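Local coordinates for protein lipolytic enzyme (Clostridium thermocellum, PDB 2VPT) that deacetylates acetylated xylan, being the catalytic domain of a cellulosomal family 3 carbohydrate esterase, at residues K4-P10 with L40-V45; L34-L40 with Y192-I196; V86-G92 with T122-Y128. One frame throughout, in Å; residues are numbered along the deposited sequence.

Contact 1. Residues K4-P10 with L40-V45. With CA (calcium ion), chain B.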
loop_
_atom_site.group_PDB
_atom_site.type_symbol
_atom_site.label_atom_id
_atom_site.label_comp_id
_atom_site.label_asym_id
_atom_site.label_seq_id
_atom_site.Cartn_x
_atom_site.Cartn_y
_atom_site.Cartn_z
ATOM N N LYS A 4 -1.668 -13.459 -26.753
ATOM C CA LYS A 4 -2.068 -12.057 -26.467
ATOM C C LYS A 4 -1.807 -11.760 -24.993
ATOM O O LYS A 4 -2.167 -12.569 -24.130
ATOM C CB LYS A 4 -3.558 -11.846 -26.769
ATOM C CG LYS A 4 -4.009 -10.404 -26.584
ATOM C CD LYS A 4 -5.512 -10.257 -26.464
ATOM C CE LYS A 4 -5.878 -8.891 -25.902
ATOM N NZ LYS A 4 -7.354 -8.658 -25.899
ATOM N N THR A 5 -1.170 -10.622 -24.717
ATOM C CA THR A 5 -1.087 -10.109 -23.341
ATOM C C THR A 5 -2.476 -9.679 -22.897
ATOM O O THR A 5 -3.155 -8.944 -23.613
ATOM C CB THR A 5 -0.113 -8.922 -23.198
ATOM O OG1 THR A 5 1.228 -9.362 -23.465
ATOM C CG2 THR A 5 -0.155 -8.340 -21.785
ATOM N N ILE A 6 -2.876 -10.170 -21.724
ATOM C CA ILE A 6 -4.171 -9.859 -21.109
ATOM C C ILE A 6 -3.969 -8.798 -20.021
ATOM O O ILE A 6 -3.214 -9.030 -19.080
ATOM C CB ILE A 6 -4.793 -11.117 -20.441
ATOM C CG1 ILE A 6 -4.775 -12.326 -21.388
ATOM C CG2 ILE A 6 -6.226 -10.829 -19.965
ATOM C CD1 ILE A 6 -5.320 -13.574 -20.773
ATOM N N LYS A 7 -4.629 -7.653 -20.160
ATOM C CA LYS A 7 -4.612 -6.606 -19.130
ATOM C C LYS A 7 -5.729 -6.885 -18.135
ATOM O O LYS A 7 -6.908 -6.957 -18.509
ATOM C CB LYS A 7 -4.806 -5.221 -19.736
ATOM C CG LYS A 7 -3.615 -4.738 -20.561
ATOM C CD LYS A 7 -3.841 -3.346 -21.125
ATOM C CE LYS A 7 -2.578 -2.794 -21.771
ATOM N NZ LYS A 7 -2.729 -1.374 -22.219
ATOM N N ILE A 8 -5.353 -7.065 -16.876
ATOM C CA ILE A 8 -6.274 -7.379 -15.804
ATOM C C ILE A 8 -6.193 -6.280 -14.758
ATOM O O ILE A 8 -5.106 -5.962 -14.290
ATOM C CB ILE A 8 -5.944 -8.722 -15.123
ATOM C CG1 ILE A 8 -5.947 -9.874 -16.143
ATOM C CG2 ILE A 8 -6.949 -8.965 -13.996
ATOM C CD1 ILE A 8 -5.542 -11.240 -15.584
HETATM N N MSE A 9 -7.333 -5.687 -14.407
HETATM C CA MSE A 9 -7.380 -4.659 -13.379
HETATM C C MSE A 9 -7.977 -5.226 -12.099
HETATM O O MSE A 9 -9.187 -5.473 -12.029
HETATM C CB MSE A 9 -8.213 -3.475 -13.833
HETATM C CG MSE A 9 -8.143 -2.316 -12.841
HETATM SE SE MSE A 9 -9.251 -0.834 -13.336
HETATM C CE MSE A 9 -8.450 -0.402 -14.084
ATOM N N PRO A 10 -7.141 -5.427 -11.069
ATOM C CA PRO A 10 -7.684 -5.810 -9.761
ATOM C C PRO A 10 -8.292 -4.602 -9.060
ATOM O O PRO A 10 -7.585 -3.645 -8.779
ATOM C CB PRO A 10 -6.449 -6.327 -8.997
ATOM C CG PRO A 10 -5.372 -6.448 -10.020
ATOM C CD PRO A 10 -5.665 -5.400 -11.041
ATOM N N LEU A 40 0.428 -17.809 -19.652
ATOM C CA LEU A 40 -0.236 -16.582 -20.000
ATOM C C LEU A 40 0.698 -15.400 -19.816
ATOM O O LEU A 40 1.561 -15.415 -18.940
ATOM C CB LEU A 40 -1.481 -16.384 -19.126
ATOM C CG LEU A 40 -2.570 -17.430 -19.330
ATOM C CD1 LEU A 40 -3.654 -17.241 -18.272
ATOM C CD2 LEU A 40 -3.149 -17.341 -20.727
ATOM N N SER A 41 0.512 -14.404 -20.666
ATOM C CA SER A 41 1.170 -13.107 -20.555
ATOM C C SER A 41 0.204 -12.118 -19.908
ATOM O O SER A 41 -0.756 -11.694 -20.529
ATOM C CB SER A 41 1.566 -12.600 -21.932
ATOM O OG SER A 41 2.217 -11.358 -21.830
ATOM N N ILE A 42 0.470 -11.779 -18.649
ATOM C CA ILE A 42 -0.433 -10.963 -17.829
ATOM C C ILE A 42 0.179 -9.599 -17.562
ATOM O O ILE A 42 1.349 -9.499 -17.176
ATOM C CB ILE A 42 -0.712 -11.664 -16.472
ATOM C CG1 ILE A 42 -1.340 -13.036 -16.699
ATOM C CG2 ILE A 42 -1.599 -10.796 -15.575
ATOM C CD1 ILE A 42 -2.633 -13.041 -17.503
ATOM N N ASP A 43 -0.619 -8.563 -17.763
ATOM C CA ASP A 43 -0.292 -7.206 -17.352
ATOM C C ASP A 43 -1.365 -6.773 -16.346
ATOM O O ASP A 43 -2.506 -6.502 -16.711
ATOM C CB ASP A 43 -0.279 -6.284 -18.575
ATOM C CG ASP A 43 0.174 -4.875 -18.268
ATOM O OD1 ASP A 43 0.612 -4.589 -17.124
ATOM O OD2 ASP A 43 0.078 -4.033 -19.193
ATOM N N PHE A 44 -1.009 -6.752 -15.065
ATOM C CA PHE A 44 -1.880 -6.143 -14.072
ATOM C C PHE A 44 -1.847 -4.647 -14.302
ATOM O O PHE A 44 -0.774 -4.060 -14.450
ATOM C CB PHE A 44 -1.434 -6.464 -12.645
ATOM C CG PHE A 44 -1.842 -7.832 -12.134
ATOM C CD1 PHE A 44 -3.110 -8.350 -12.366
ATOM C CD2 PHE A 44 -0.979 -8.566 -11.326
ATOM C CE1 PHE A 44 -3.467 -9.582 -11.850
ATOM C CE2 PHE A 44 -1.352 -9.789 -10.792
ATOM C CZ PHE A 44 -2.590 -10.305 -11.061
ATOM N N VAL A 45 -3.012 -4.013 -14.346
ATOM C CA VAL A 45 -3.101 -2.591 -14.566
ATOM C C VAL A 45 -3.866 -1.866 -13.463
ATOM O O VAL A 45 -4.741 -2.428 -12.806
ATOM C CB VAL A 45 -3.717 -2.282 -15.969
ATOM C CG1 VAL A 45 -2.862 -2.880 -17.091
ATOM C CG2 VAL A 45 -5.167 -2.764 -16.076
HETATM CA CA CA B . 1.387 -3.725 -15.083
HETATM O O HOH W 1 -1.412 -14.628 -22.744
HETATM O O HOH W 2 3.643 -3.562 -15.597
HETATM O O HOH W 3 0.902 -1.638 -16.158
#

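Contact 2. Residues L34-L40 with Y192-I196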
loop_
_atom_site.group_PDB
_atom_site.type_symbol
_atom_site.label_atom_id
_atom_site.label_comp_id
_atom_site.label_asym_id
_atom_site.label_seq_id
_atom_site.Cartn_x
_atom_site.Cartn_y
_atom_site.Cartn_z
ATOM N N LEU A 34 1.016 -18.050 -10.774
ATOM C CA LEU A 34 0.249 -19.171 -11.314
ATOM C C LEU A 34 -0.141 -18.936 -12.752
ATOM O O LEU A 34 -0.067 -19.849 -13.572
ATOM C CB LEU A 34 -1.007 -19.426 -10.470
ATOM C CG LEU A 34 -0.820 -19.871 -9.023
ATOM C CD1 LEU A 34 -2.126 -19.810 -8.216
ATOM C CD2 LEU A 34 -0.195 -21.275 -8.955
ATOM N N LEU A 35 -0.567 -17.726 -13.078
ATOM C CA LEU A 35 -0.998 -17.408 -14.426
ATOM C C LEU A 35 0.169 -17.425 -15.402
ATOM O O LEU A 35 0.031 -17.905 -16.530
ATOM C CB LEU A 35 -1.724 -16.064 -14.479
ATOM C CG LEU A 35 -3.061 -16.001 -13.746
ATOM C CD1 LEU A 35 -3.571 -14.562 -13.793
ATOM C CD2 LEU A 35 -4.078 -16.972 -14.328
ATOM N N THR A 36 1.311 -16.914 -14.963
ATOM C CA THR A 36 2.521 -16.953 -15.778
ATOM C C THR A 36 2.976 -18.396 -15.996
ATOM O O THR A 36 3.281 -18.781 -17.124
ATOM C CB THR A 36 3.631 -16.103 -15.156
ATOM O OG1 THR A 36 3.188 -14.755 -15.042
ATOM C CG2 THR A 36 4.887 -16.093 -16.042
ATOM N N GLN A 37 2.989 -19.201 -14.945
ATOM C CA GLN A 37 3.328 -20.628 -15.078
ATOM C C GLN A 37 2.404 -21.365 -16.043
ATOM O O GLN A 37 2.827 -22.320 -16.723
ATOM C CB GLN A 37 3.321 -21.315 -13.721
ATOM C CG GLN A 37 4.456 -20.903 -12.830
ATOM C CD GLN A 37 4.430 -21.592 -11.486
ATOM O OE1 GLN A 37 5.467 -22.049 -10.984
ATOM N NE2 GLN A 37 3.248 -21.696 -10.899
ATOM N N ALA A 38 1.146 -20.931 -16.118
ATOM C CA ALA A 38 0.174 -21.517 -17.031
ATOM C C ALA A 38 0.410 -21.116 -18.484
ATOM O O ALA A 38 -0.295 -21.583 -19.370
ATOM C CB ALA A 38 -1.248 -21.127 -16.588
ATOM N N GLY A 39 1.383 -20.243 -18.735
ATOM C CA GLY A 39 1.725 -19.802 -20.075
ATOM C C GLY A 39 1.059 -18.541 -20.567
ATOM O O GLY A 39 1.121 -18.201 -21.752
ATOM N N LEU A 40 0.428 -17.809 -19.652
ATOM C CA LEU A 40 -0.236 -16.582 -20.000
ATOM C C LEU A 40 0.698 -15.400 -19.816
ATOM O O LEU A 40 1.561 -15.415 -18.940
ATOM C CB LEU A 40 -1.481 -16.384 -19.126
ATOM C CG LEU A 40 -2.570 -17.430 -19.330
ATOM C CD1 LEU A 40 -3.654 -17.241 -18.272
ATOM C CD2 LEU A 40 -3.149 -17.341 -20.727
ATOM N N TYR A 192 -7.418 -18.486 -9.422
ATOM C CA TYR A 192 -6.923 -19.281 -10.536
ATOM C C TYR A 192 -7.981 -20.287 -10.992
ATOM O O TYR A 192 -8.307 -20.357 -12.166
ATOM C CB TYR A 192 -5.610 -19.967 -10.158
ATOM C CG TYR A 192 -5.013 -20.795 -11.282
ATOM C CD1 TYR A 192 -4.091 -20.244 -12.159
ATOM C CD2 TYR A 192 -5.392 -22.115 -11.471
ATOM C CE1 TYR A 192 -3.546 -20.994 -13.182
ATOM C CE2 TYR A 192 -4.845 -22.874 -12.481
ATOM C CZ TYR A 192 -3.941 -22.304 -13.341
ATOM O OH TYR A 192 -3.394 -23.069 -14.359
ATOM N N LYS A 193 -8.497 -21.051 -10.044
ATOM C CA LYS A 193 -9.536 -22.054 -10.338
ATOM C C LYS A 193 -10.675 -21.493 -11.184
ATOM O O LYS A 193 -11.102 -22.090 -12.175
ATOM C CB LYS A 193 -10.057 -22.643 -9.031
ATOM C CG LYS A 193 -11.279 -23.556 -9.169
ATOM C CD LYS A 193 -11.692 -24.104 -7.825
ATOM C CE LYS A 193 -13.013 -24.852 -7.938
ATOM N NZ LYS A 193 -13.463 -25.381 -6.647
ATOM N N TYR A 194 -11.183 -20.333 -10.778
ATOM C CA TYR A 194 -12.367 -19.754 -11.411
ATOM C C TYR A 194 -12.083 -18.906 -12.645
ATOM O O TYR A 194 -12.989 -18.606 -13.408
ATOM C CB TYR A 194 -13.189 -18.960 -10.368
ATOM C CG TYR A 194 -13.964 -19.854 -9.409
ATOM C CD1 TYR A 194 -15.258 -20.255 -9.708
ATOM C CD2 TYR A 194 -13.426 -20.280 -8.208
ATOM C CE1 TYR A 194 -15.962 -21.074 -8.861
ATOM C CE2 TYR A 194 -14.136 -21.116 -7.341
ATOM C CZ TYR A 194 -15.411 -21.507 -7.681
ATOM O OH TYR A 194 -16.150 -22.328 -6.845
ATOM N N THR A 195 -10.819 -18.520 -12.868
ATOM C CA THR A 195 -10.486 -17.652 -14.004
ATOM C C THR A 195 -9.688 -18.283 -15.140
ATOM O O THR A 195 -9.717 -17.782 -16.254
ATOM C CB THR A 195 -9.693 -16.394 -13.555
ATOM O OG1 THR A 195 -8.409 -16.784 -13.036
ATOM C CG2 THR A 195 -10.493 -15.555 -12.497
ATOM N N ILE A 196 -8.970 -19.367 -14.867
ATOM C CA ILE A 196 -7.963 -19.834 -15.836
ATOM C C ILE A 196 -8.548 -20.207 -17.208
ATOM O O ILE A 196 -8.019 -19.823 -18.240
ATOM C CB ILE A 196 -7.089 -20.973 -15.258
ATOM C CG1 ILE A 196 -5.953 -21.327 -16.228
ATOM C CG2 ILE A 196 -7.906 -22.211 -14.956
ATOM C CD1 ILE A 196 -5.011 -20.165 -16.574
#

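Contact 3. Residues V86-G92 with T122-Y128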
loop_
_atom_site.group_PDB
_atom_site.type_symbol
_atom_site.label_atom_id
_atom_site.label_comp_id
_atom_site.label_asym_id
_atom_site.label_seq_id
_atom_site.Cartn_x
_atom_site.Cartn_y
_atom_site.Cartn_z
ATOM N N VAL A 86 -9.919 -7.468 -18.585
ATOM C CA VAL A 86 -10.557 -8.218 -17.520
ATOM C C VAL A 86 -10.481 -7.367 -16.254
ATOM O O VAL A 86 -9.469 -6.692 -16.007
ATOM C CB VAL A 86 -9.808 -9.551 -17.263
ATOM C CG1 VAL A 86 -10.418 -10.340 -16.119
ATOM C CG2 VAL A 86 -9.781 -10.423 -18.527
ATOM N N VAL A 87 -11.551 -7.400 -15.464
ATOM C CA VAL A 87 -11.591 -6.779 -14.153
ATOM C C VAL A 87 -11.834 -7.865 -13.118
ATOM O O VAL A 87 -12.728 -8.692 -13.288
ATOM C CB VAL A 87 -12.702 -5.699 -14.073
ATOM C CG1 VAL A 87 -12.893 -5.202 -12.638
ATOM C CG2 VAL A 87 -12.374 -4.572 -15.016
ATOM N N PHE A 88 -11.036 -7.851 -12.049
ATOM C CA PHE A 88 -11.217 -8.706 -10.896
ATOM C C PHE A 88 -11.788 -7.820 -9.798
ATOM O O PHE A 88 -11.048 -7.053 -9.174
ATOM C CB PHE A 88 -9.886 -9.287 -10.397
ATOM C CG PHE A 88 -9.260 -10.356 -11.258
ATOM C CD1 PHE A 88 -9.935 -11.017 -12.267
ATOM C CD2 PHE A 88 -7.948 -10.726 -10.991
ATOM C CE1 PHE A 88 -9.297 -12.031 -12.997
ATOM C CE2 PHE A 88 -7.315 -11.731 -11.723
ATOM C CZ PHE A 88 -8.000 -12.378 -12.710
ATOM N N LEU A 89 -13.092 -7.912 -9.557
ATOM C CA LEU A 89 -13.765 -7.031 -8.600
ATOM C C LEU A 89 -14.012 -7.765 -7.283
ATOM O O LEU A 89 -14.607 -8.837 -7.254
ATOM C CB LEU A 89 -15.085 -6.537 -9.209
ATOM C CG LEU A 89 -15.902 -5.579 -8.345
ATOM C CD1 LEU A 89 -15.151 -4.274 -8.127
ATOM C CD2 LEU A 89 -17.257 -5.314 -8.961
ATOM N N TRP A 90 -13.572 -7.172 -6.189
ATOM C CA TRP A 90 -13.717 -7.761 -4.869
ATOM C C TRP A 90 -14.021 -6.621 -3.913
ATOM O O TRP A 90 -13.115 -5.912 -3.454
ATOM C CB TRP A 90 -12.440 -8.532 -4.490
ATOM C CG TRP A 90 -12.538 -9.297 -3.214
ATOM C CD1 TRP A 90 -13.662 -9.534 -2.477
ATOM C CD2 TRP A 90 -11.466 -9.936 -2.515
ATOM N NE1 TRP A 90 -13.352 -10.257 -1.359
ATOM C CE2 TRP A 90 -12.010 -10.540 -1.369
ATOM C CE3 TRP A 90 -10.097 -10.066 -2.751
ATOM C CZ2 TRP A 90 -11.233 -11.247 -0.468
ATOM C CZ3 TRP A 90 -9.337 -10.781 -1.850
ATOM C CH2 TRP A 90 -9.901 -11.359 -0.731
ATOM N N ILE A 91 -15.312 -6.432 -3.617
ATOM C CA ILE A 91 -15.743 -5.207 -2.946
ATOM C C ILE A 91 -17.047 -5.409 -2.184
ATOM O O ILE A 91 -17.833 -6.310 -2.493
ATOM C CB ILE A 91 -15.886 -4.088 -4.002
ATOM C CG1 ILE A 91 -15.830 -2.679 -3.400
ATOM C CG2 ILE A 91 -17.116 -4.292 -4.860
ATOM C CD1 ILE A 91 -14.482 -2.288 -2.814
ATOM N N GLY A 92 -17.243 -4.583 -1.157
ATOM C CA GLY A 92 -18.514 -4.508 -0.419
ATOM C C GLY A 92 -18.420 -4.864 1.038
ATOM O O GLY A 92 -19.352 -4.606 1.799
ATOM N N THR A 122 -14.466 -8.444 -19.626
ATOM C CA THR A 122 -14.828 -9.634 -18.884
ATOM C C THR A 122 -14.667 -9.310 -17.406
ATOM O O THR A 122 -13.626 -8.795 -16.986
ATOM C CB THR A 122 -13.964 -10.826 -19.295
ATOM O OG1 THR A 122 -14.262 -11.153 -20.661
ATOM C CG2 THR A 122 -14.205 -12.050 -18.416
ATOM N N LEU A 123 -15.696 -9.614 -16.626
ATOM C CA LEU A 123 -15.749 -9.236 -15.211
ATOM C C LEU A 123 -15.883 -10.455 -14.314
ATOM O O LEU A 123 -16.726 -11.319 -14.531
ATOM C CB LEU A 123 -16.928 -8.280 -14.975
ATOM C CG LEU A 123 -17.164 -7.782 -13.543
ATOM C CD1 LEU A 123 -16.011 -6.930 -13.001
ATOM C CD2 LEU A 123 -18.472 -6.975 -13.454
ATOM N N PHE A 124 -15.021 -10.526 -13.311
ATOM C CA PHE A 124 -15.098 -11.504 -12.238
ATOM C C PHE A 124 -15.450 -10.782 -10.957
ATOM O O PHE A 124 -14.877 -9.739 -10.656
ATOM C CB PHE A 124 -13.761 -12.232 -12.082
ATOM C CG PHE A 124 -13.428 -13.122 -13.239
ATOM C CD1 PHE A 124 -13.905 -14.405 -13.273
ATOM C CD2 PHE A 124 -12.687 -12.665 -14.313
ATOM C CE1 PHE A 124 -13.627 -15.243 -14.331
ATOM C CE2 PHE A 124 -12.409 -13.505 -15.388
ATOM C CZ PHE A 124 -12.881 -14.795 -15.384
ATOM N N VAL A 125 -16.403 -11.342 -10.219
ATOM C CA VAL A 125 -16.881 -10.777 -8.960
ATOM C C VAL A 125 -16.688 -11.811 -7.866
ATOM O O VAL A 125 -17.221 -12.921 -7.970
ATOM C CB VAL A 125 -18.358 -10.371 -9.054
ATOM C CG1 VAL A 125 -18.842 -9.828 -7.702
ATOM C CG2 VAL A 125 -18.541 -9.319 -10.166
ATOM N N ALA A 126 -15.951 -11.442 -6.819
ATOM C CA ALA A 126 -15.643 -12.328 -5.700
ATOM C C ALA A 126 -16.480 -12.064 -4.450
ATOM O O ALA A 126 -16.849 -10.921 -4.168
ATOM C CB ALA A 126 -14.172 -12.207 -5.336
ATOM N N ASP A 127 -16.757 -13.127 -3.699
ATOM C CA ASP A 127 -17.148 -12.981 -2.300
ATOM C C ASP A 127 -15.913 -13.038 -1.380
ATOM O O ASP A 127 -14.777 -13.026 -1.879
ATOM C CB ASP A 127 -18.283 -13.949 -1.914
ATOM C CG ASP A 127 -17.864 -15.393 -1.814
ATOM O OD1 ASP A 127 -16.708 -15.731 -2.123
ATOM O OD2 ASP A 127 -18.733 -16.204 -1.398
ATOM N N TYR A 128 -16.111 -13.048 -0.065
ATOM C CA TYR A 128 -15.028 -12.968 0.908
ATOM C C TYR A 128 -14.775 -14.286 1.620
ATOM O O TYR A 128 -15.668 -15.110 1.806
ATOM C CB TYR A 128 -15.342 -11.886 1.961
ATOM C CG TYR A 128 -15.244 -10.476 1.439
ATOM C CD1 TYR A 128 -14.165 -9.686 1.758
ATOM C CD2 TYR A 128 -16.243 -9.923 0.632
ATOM C CE1 TYR A 128 -14.069 -8.380 1.294
ATOM C CE2 TYR A 128 -16.144 -8.632 0.160
ATOM C CZ TYR A 128 -15.043 -7.867 0.481
ATOM O OH TYR A 128 -14.959 -6.562 0.016
HETATM O O HOH W 4 -17.253 -8.238 -4.787
#

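Contact 1. Residues K4-P10 with L40-V45
Ile8 and Phe44 lie side by side and point the same way from neighbouring strands, with Ile8 CB 4.0 Å from Phe44 CD1. Ile8 O meets the same ring at its edge, near the plane, while Ile42 CG2 covers one face toward the rim. Pro10 arrives at about a right angle, its CG 3.8 Å from Phe44 CD1. The arm of Ile42 is folded (chi1 -59°, chi2 -57°), which swings CD1 back toward residues 4-10 until it rests 3.9 Å from Ile8 CD1 and also against Ile6 CB. Helix 28-37 packs on this apolar face through Leu35, and helix 181-203 reaches Ile6 through Ala203.

The backbones form a regular parallel ladder: Ile6 N to Ser41 O, Asp43 N to Ile6 O, Ile8 N to Asp43 O and Val45 N to Ile8 O are hydrogen bonds of 2.9 Å each. Strands 5-12 and 41-44, joined through helix 28-37, make a beta-alpha-beta unit of the SGNH-hydrolase fold.

Polar groups occupy the opposite face. Thr5 OG1 and Ser41 OG share a hydrogen bond of 2.8 Å, and water 1 ties Lys4 O to Ser41 N. Lys7 runs alongside Asp43, its CE 3.9 Å from Asp43 OD2, but the ammonium group stays too distant for a salt bridge. Asp43 carries its carboxylate anti to the backbone nitrogen (chi1 -175°), and OD1 binds the calcium ion together with Phe44 O, two waters, Asp57 and Asp59. Val45 lays CG1 across the Lys7 chain. Its carbonyl oxygen is buried without a polar partner, the CG of selenomethionine Met9 lying 3.4 Å from Val45 O.

Contact 2. Residues L34-L40 with Y192-I196
Ile196 CD1 is the point on which three side chains of residues 34-40 converge: Leu40 CD1 at 3.6 Å, Ala38 CB at 3.9 Å and Leu35 CD2 at 4.0 Å from it. The Ile196 arm reaches them because CG1 stands anti to the backbone nitrogen (chi1 -174°). Leu35 slides past both Ile196 and Tyr192 in the opposite direction, and its CD2 touches both, lying 3.9 Å from Tyr192 CD1. This apolar part, in which Leu35 and Ile196 are buried, continues toward Leu199 of the same helix.

Leu34, Ala38 and Tyr192 are partly exposed yet still closely packed. Leu34 crosses the tyrosine at a slant, and Leu34 CB approaches Tyr192 CD1 to 3.6 Å. The ring has Ile196 CB above the centre of one face, while Ala38 CB sits at its edge, 3.7 Å from Tyr192 OH. No hydrogen bond crosses between the segments.

The loose, solvent side is at Gln37 and Gly39, exposed and touching nothing of residues 192-196. Gly39 turns the chain with a positive phi of 93°; Gly39 N bonds to Thr36 O and Leu40 N to Leu35 O. This Schellman motif closes helix 28-37 and delivers Leu40 to the interface, an arrangement belonging to two helices packed together in one outer layer of the alpha/beta/alpha sandwich.

Contact 3. Residues V86-G92 with T122-Y128
Trp90 points the edge of its indole at the face of Tyr128, NE1 standing 3.1 Å above the centre of the phenol ring with the planes inclined at 52°. The indole N-H thus meets the pi cloud; Asp127 O is near, but at an angle too poor for a hydrogen bond. Ala126 CB covers one face of the five-membered ring in a CH-pi contact.

Main-chain donors and acceptors are satisfied by a parallel ladder: Val87 N bonds to Thr122 O, Phe124 N to Val87 O, Leu89 N to Phe124 O (2.8 Å) and Ala126 N to Leu89 O (3.0 Å). Beyond it the strands separate, and water 4 bridges the gap, accepting from Ile91 N at 2.9 Å and donating to Ala126 O at 2.8 Å. Tyr128 OH lies close to Gly92 N without a proper bond; its partners are Asp13 OD2 and Gly93 N. The Asp127 carboxylate turns away to Ser162.

On the apolar faces, Val87 CG1 packs 3.6 Å from Leu123 CD1, and Phe124 CD2 meets the edge of the Phe88 ring. Gly92 caps the helix beginning at Gly93, in the Gly-Gly-Asn-Asp block of SGNH hydrolases. Tyr128 lies near a probable Ser-His-Asp triad, consistent with an active site at the carboxyl end of the central parallel sheet.

Contacts 1 and 3 belong to one sheet, about 15 Å apart between centres: strand 5-12 pairs with 41-44 on one side and with 86-90 on the other, and 86-90 continues to 122-126. Met9 joins them through backbone bonds to Val86 and Phe88. Contact 2, with its centre about 11 Å from contact 1 and 16 Å from contact 3, lies in the helical layer over this sheet. Leu40 is common to contacts 1 and 2, while Thr195 packs on Phe88 and Phe124. In sequence, contact 1 closes before contact 3 opens, and contact 2 encloses contact 3, bringing the late helix 181-203 back against the first beta-alpha-beta unit.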